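Local coordinates for IroE protein (Escherichia coli, PDB 2GZS), which catalyses the hydrolysis of the trilactone siderophore enterobactin and its C-glucosylated salmochelin forms, usually cutting the ring once to give linear trimers, at residues W159-Y164 / L183-A188; T187-L192 / K231-N236. One frame throughout, in Å; residues are numbered along the deposited sequence.

Contact 1 of 2, residues W159-Y164 / L183-A188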
loop_
_atom_site.group_PDB
_atom_site.type_symbol
_atom_site.label_atom_id
_atom_site.label_comp_id
_atom_site.label_asym_id
_atom_site.label_seq_id
_atom_site.Cartn_x
_atom_site.Cartn_y
_atom_site.Cartn_z
ATOM N N TRP A 159 -4.983 -6.221 5.818
ATOM C CA TRP A 159 -5.657 -7.398 5.241
ATOM C C TRP A 159 -6.375 -8.176 6.339
ATOM O O TRP A 159 -7.464 -8.736 6.210
ATOM C CB TRP A 159 -4.577 -8.309 4.577
ATOM C CG TRP A 159 -5.189 -9.526 3.921
ATOM C CD1 TRP A 159 -5.726 -9.620 2.647
ATOM C CD2 TRP A 159 -5.335 -10.830 4.478
ATOM N NE1 TRP A 159 -6.181 -10.892 2.428
ATOM C CE2 TRP A 159 -5.948 -11.676 3.556
ATOM C CE3 TRP A 159 -4.983 -11.352 5.727
ATOM C CZ2 TRP A 159 -6.235 -13.021 3.794
ATOM C CZ3 TRP A 159 -5.258 -12.688 5.983
ATOM C CH2 TRP A 159 -5.861 -13.502 5.047
ATOM N N LEU A 160 -5.795 -8.223 7.547
ATOM C CA LEU A 160 -6.421 -8.922 8.700
ATOM C C LEU A 160 -7.633 -8.185 9.211
ATOM O O LEU A 160 -8.564 -8.838 9.690
ATOM C CB LEU A 160 -5.425 -9.063 9.872
ATOM C CG LEU A 160 -4.371 -10.149 9.663
ATOM C CD1 LEU A 160 -3.224 -9.966 10.667
ATOM C CD2 LEU A 160 -5.045 -11.523 9.789
ATOM N N SER A 161 -7.639 -6.860 9.162
ATOM C CA SER A 161 -8.675 -6.134 9.922
ATOM C C SER A 161 -9.648 -5.355 9.053
ATOM O O SER A 161 -10.753 -4.982 9.495
ATOM C CB SER A 161 -7.972 -5.202 10.904
ATOM O OG SER A 161 -6.898 -5.831 11.619
ATOM N N SER A 162 -9.365 -5.071 7.817
ATOM C CA SER A 162 -10.124 -4.056 7.056
ATOM C C SER A 162 -11.234 -4.723 6.256
ATOM O O SER A 162 -11.040 -5.843 5.796
ATOM C CB SER A 162 -9.168 -3.335 6.078
ATOM O OG SER A 162 -9.912 -2.357 5.308
ATOM N N SER A 163 -12.345 -4.021 6.049
ATOM C CA SER A 163 -13.281 -4.431 4.990
ATOM C C SER A 163 -13.284 -3.413 3.864
ATOM O O SER A 163 -14.141 -3.434 2.943
ATOM C CB SER A 163 -14.716 -4.597 5.515
ATOM O OG SER A 163 -15.044 -3.383 6.195
ATOM N N TYR A 164 -12.374 -2.467 3.855
ATOM C CA TYR A 164 -12.466 -1.335 2.935
ATOM C C TYR A 164 -11.757 -1.594 1.622
ATOM O O TYR A 164 -12.135 -1.141 0.553
ATOM C CB TYR A 164 -11.852 -0.075 3.594
ATOM C CG TYR A 164 -12.162 1.211 2.865
ATOM C CD1 TYR A 164 -13.418 1.826 3.016
ATOM C CD2 TYR A 164 -11.212 1.797 2.046
ATOM C CE1 TYR A 164 -13.704 3.022 2.348
ATOM C CE2 TYR A 164 -11.528 2.985 1.411
ATOM C CZ TYR A 164 -12.752 3.601 1.545
ATOM O OH TYR A 164 -12.896 4.773 0.806
ATOM N N LEU A 183 2.565 -13.007 9.956
ATOM C CA LEU A 183 2.193 -14.189 9.160
ATOM C C LEU A 183 1.387 -15.255 9.903
ATOM O O LEU A 183 0.527 -15.935 9.359
ATOM C CB LEU A 183 3.441 -14.927 8.625
ATOM C CG LEU A 183 3.999 -14.334 7.333
ATOM C CD1 LEU A 183 5.167 -15.171 6.825
ATOM C CD2 LEU A 183 2.899 -14.188 6.288
ATOM N N SER A 184 1.727 -15.432 11.164
ATOM C CA SER A 184 1.041 -16.336 12.083
ATOM C C SER A 184 -0.426 -15.925 12.199
ATOM O O SER A 184 -1.343 -16.759 12.163
ATOM C CB SER A 184 1.732 -16.289 13.447
ATOM O OG SER A 184 1.167 -17.340 14.238
ATOM N N ARG A 185 -0.672 -14.607 12.281
ATOM C CA ARG A 185 -2.101 -14.213 12.293
ATOM C C ARG A 185 -2.757 -14.392 10.933
ATOM O O ARG A 185 -3.940 -14.794 10.834
ATOM C CB ARG A 185 -2.224 -12.753 12.694
ATOM C CG ARG A 185 -1.748 -12.391 14.093
ATOM C CD ARG A 185 -1.527 -10.895 14.329
ATOM N NE ARG A 185 -2.662 -10.030 14.110
ATOM C CZ ARG A 185 -2.883 -8.774 13.786
ATOM N NH1 ARG A 185 -1.921 -7.876 13.556
ATOM N NH2 ARG A 185 -4.152 -8.339 13.671
ATOM N N VAL A 186 -2.007 -14.102 9.870
ATOM C CA VAL A 186 -2.567 -14.231 8.520
ATOM C C VAL A 186 -3.019 -15.632 8.234
ATOM O O VAL A 186 -4.075 -15.952 7.710
ATOM C CB VAL A 186 -1.521 -13.787 7.444
ATOM C CG1 VAL A 186 -1.946 -14.325 6.090
ATOM C CG2 VAL A 186 -1.343 -12.273 7.482
ATOM N N THR A 187 -2.195 -16.656 8.590
ATOM C CA THR A 187 -2.568 -18.003 8.213
ATOM C C THR A 187 -3.553 -18.602 9.251
ATOM O O THR A 187 -4.010 -19.697 8.955
ATOM C CB THR A 187 -1.344 -18.940 8.062
ATOM O OG1 THR A 187 -0.577 -18.983 9.284
ATOM C CG2 THR A 187 -0.364 -18.387 7.018
ATOM N N ALA A 188 -3.867 -17.903 10.320
ATOM C CA ALA A 188 -4.807 -18.400 11.316
ATOM C C ALA A 188 -6.266 -18.035 11.002
ATOM O O ALA A 188 -7.137 -18.408 11.788
ATOM C CB ALA A 188 -4.465 -17.856 12.699
#

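Contact 2 of 2, residues T187-L192 / K231-N236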
loop_
_atom_site.group_PDB
_atom_site.type_symbol
_atom_site.label_atom_id
_atom_site.label_comp_id
_atom_site.label_asym_id
_atom_site.label_seq_id
_atom_site.Cartn_x
_atom_site.Cartn_y
_atom_site.Cartn_z
ATOM N N THR A 187 -2.195 -16.656 8.590
ATOM C CA THR A 187 -2.568 -18.003 8.213
ATOM C C THR A 187 -3.553 -18.602 9.251
ATOM O O THR A 187 -4.010 -19.697 8.955
ATOM C CB THR A 187 -1.344 -18.940 8.062
ATOM O OG1 THR A 187 -0.577 -18.983 9.284
ATOM C CG2 THR A 187 -0.364 -18.387 7.018
ATOM N N ALA A 188 -3.867 -17.903 10.320
ATOM C CA ALA A 188 -4.807 -18.400 11.316
ATOM C C ALA A 188 -6.266 -18.035 11.002
ATOM O O ALA A 188 -7.137 -18.408 11.788
ATOM C CB ALA A 188 -4.465 -17.856 12.699
ATOM N N VAL A 189 -6.462 -17.252 9.911
ATOM C CA VAL A 189 -7.821 -16.762 9.693
ATOM C C VAL A 189 -8.802 -17.874 9.439
ATOM O O VAL A 189 -8.486 -18.993 9.027
ATOM C CB VAL A 189 -7.875 -15.850 8.438
ATOM C CG1 VAL A 189 -7.076 -14.588 8.643
ATOM C CG2 VAL A 189 -7.385 -16.641 7.252
ATOM N N GLU A 190 -10.089 -17.592 9.694
ATOM C CA GLU A 190 -11.084 -18.649 9.444
ATOM C C GLU A 190 -11.324 -18.924 7.974
ATOM O O GLU A 190 -11.166 -17.966 7.181
ATOM C CB GLU A 190 -12.425 -18.202 10.063
ATOM C CG GLU A 190 -12.378 -18.010 11.566
ATOM C CD GLU A 190 -11.893 -16.615 11.930
ATOM O OE1 GLU A 190 -11.377 -15.866 11.056
ATOM O OE2 GLU A 190 -12.030 -16.268 13.129
ATOM N N PRO A 191 -11.657 -20.131 7.576
ATOM C CA PRO A 191 -11.967 -20.455 6.181
ATOM C C PRO A 191 -12.992 -19.496 5.610
ATOM O O PRO A 191 -13.978 -19.226 6.314
ATOM C CB PRO A 191 -12.527 -21.883 6.199
ATOM C CG PRO A 191 -11.680 -22.451 7.336
ATOM C CD PRO A 191 -11.719 -21.389 8.400
ATOM N N LEU A 192 -12.764 -19.042 4.403
ATOM C CA LEU A 192 -13.718 -18.345 3.539
ATOM C C LEU A 192 -13.949 -16.899 3.943
ATOM O O LEU A 192 -14.371 -16.132 3.092
ATOM C CB LEU A 192 -15.069 -19.103 3.504
ATOM C CG LEU A 192 -14.941 -20.547 3.005
ATOM C CD1 LEU A 192 -16.350 -21.052 2.639
ATOM C CD2 LEU A 192 -13.977 -20.726 1.849
ATOM N N LYS A 231 -4.782 -20.529 0.405
ATOM C CA LYS A 231 -5.602 -21.130 -0.657
ATOM C C LYS A 231 -6.601 -22.117 -0.114
ATOM O O LYS A 231 -7.764 -22.120 -0.531
ATOM C CB LYS A 231 -4.628 -21.887 -1.586
ATOM C CG LYS A 231 -4.261 -21.044 -2.795
ATOM C CD LYS A 231 -3.367 -19.858 -2.489
ATOM C CE LYS A 231 -1.958 -20.194 -2.953
ATOM N NZ LYS A 231 -1.591 -19.556 -4.241
ATOM N N ASP A 232 -6.096 -22.926 0.845
ATOM C CA ASP A 232 -7.012 -23.865 1.472
ATOM C C ASP A 232 -8.172 -23.142 2.191
ATOM O O ASP A 232 -9.285 -23.703 2.301
ATOM C CB ASP A 232 -6.282 -24.750 2.501
ATOM C CG ASP A 232 -5.431 -25.860 1.946
ATOM O OD1 ASP A 232 -5.546 -26.142 0.733
ATOM O OD2 ASP A 232 -4.637 -26.451 2.719
ATOM N N LYS A 233 -7.895 -21.947 2.677
ATOM C CA LYS A 233 -8.902 -21.163 3.369
ATOM C C LYS A 233 -9.726 -20.313 2.408
ATOM O O LYS A 233 -10.486 -19.447 2.882
ATOM C CB LYS A 233 -8.199 -20.310 4.439
ATOM C CG LYS A 233 -7.739 -21.319 5.512
ATOM C CD LYS A 233 -7.014 -20.663 6.661
ATOM C CE LYS A 233 -6.949 -21.679 7.815
ATOM N NZ LYS A 233 -6.511 -20.979 9.029
ATOM N N GLY A 234 -9.527 -20.495 1.098
ATOM C CA GLY A 234 -10.409 -19.821 0.135
ATOM C C GLY A 234 -9.926 -18.457 -0.305
ATOM O O GLY A 234 -10.634 -17.661 -0.952
ATOM N N VAL A 235 -8.667 -18.089 -0.005
ATOM C CA VAL A 235 -8.100 -16.795 -0.308
ATOM C C VAL A 235 -7.310 -16.791 -1.615
ATOM O O VAL A 235 -6.572 -17.736 -1.859
ATOM C CB VAL A 235 -7.127 -16.347 0.821
ATOM C CG1 VAL A 235 -6.382 -15.075 0.484
ATOM C CG2 VAL A 235 -7.845 -16.187 2.162
ATOM N N ASN A 236 -7.485 -15.729 -2.402
ATOM C CA ASN A 236 -6.655 -15.510 -3.588
ATOM C C ASN A 236 -5.358 -14.863 -3.099
ATOM O O ASN A 236 -5.387 -13.644 -2.873
ATOM C CB ASN A 236 -7.402 -14.571 -4.538
ATOM C CG ASN A 236 -6.720 -14.267 -5.861
ATOM O OD1 ASN A 236 -5.569 -14.612 -6.077
ATOM N ND2 ASN A 236 -7.464 -13.618 -6.754
HETATM O O HOH W 1 -7.874 -21.678 11.748
HETATM O O HOH W 2 -10.466 -16.993 4.601
#

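Contact 1 of 2, residues W159-Y164 / L183-A188
Leu160 and Val186 mark the closest pass of two helix ends, their CA atoms 6.6 Å apart, joined by van der Waals packing with no hydrogen bond across the contact. The tight part lies inward. Trp159, CG anti to the backbone N (chi1 -178°), carries its six-membered ring to Val186, where Trp159 CZ3 meets Val186 CG1 at 3.7 Å, neither squarely over the face nor at the edge. Beside it Leu160 CD2 rests on the helix backbone, 3.6 Å from Arg185 O. Putting an alanine in place of Trp159 removes the ring that Val186 CG1 packs on and would probably leave a gap between the two helix ends. On the solvent side Leu160 CD1 still sits closely over the centre of one face of the Arg185 guanidinium, 3.4 Å from Arg185 CZ; beyond it the contact loosens. A bend at chi3 (58°) folds the arginine back over that methyl, and a salt bridge from Arg185 NH1 to Asp157, about one turn before Leu160 on helix 150-161, holds the flat group there. Ser161 OG lies near the guanidinium plane but only loosely, 4.2 Å from Arg185 NH2, and bonds instead to Asp157 O. The pair joins the C-terminal ends of helices 150-161 and 179-187, with Leu230 of helix 219-232 touching both Trp159 and Val186, and Tyr168 of strand 167-171 meeting the indole edge-to-face.

Contact 2 of 2, residues T187-L192 / K231-N236
Pro191 and Lys233 bring the two backbones within 4.2 Å, CA to CA, and one direct backbone hydrogen bond ties them, Leu192 N to Lys233 O at 2.8 Å with an N-H...O angle of 162°. A water adds a second link, donating to both Glu190 O and Lys233 O. Among the side chains Lys233 does most of the work. Extended beyond CG (chi2 180°), it runs along the loop until its ammonium reaches two carbonyls: Lys233 NZ gives hydrogen bonds to Thr187 O and to Val189 O, each 2.8 Å long and each tilted out of the carbonyl plane. Another water accepts from the same nitrogen. The aliphatic shaft also packs, with Val189 CG2 4.1 Å from Lys233 CD. At the far end Leu192 CD2 lies 4.1 Å from Gly234 CA. At the positive phi of Gly234 (91°) a side chain would probably be jammed against the carbonyl O of Lys233, besides meeting that methyl. Gly234 is the C-prime residue of a Schellman motif, with Gly234 N bonded to Lys231 O and Val235 N to Leu230 O. Helix 219-232 thus ends in a Schellman motif with glycine at C-prime, and Lys233 just before it clasps the loop that follows helix 179-187.

How the contacts relate
The two contacts lie with centres about 10 Å apart on one side of the esterase domain, away from the active site. Along the chain the order is 159-164, 183-188, 187-192 and 231-236: contact 2 takes up the chain where contact 1 leaves it, and they share Thr187 and Ala188. Val189 bridges them, its CG1 lying 3.7 Å from Trp159 CZ3, while Val235 CG1 also touches the indole. Together they connect the C-terminal ends of helices 150-161, 179-187 and 219-232, beside the end of the sheet where strands 167-171 and 198-203 lead to the edge strand 237-241, within the alpha/beta-hydrolase fold. Contact 1 rests on packing; contact 2, nearer the surface, mainly on hydrogen bonds to backbone carbonyls.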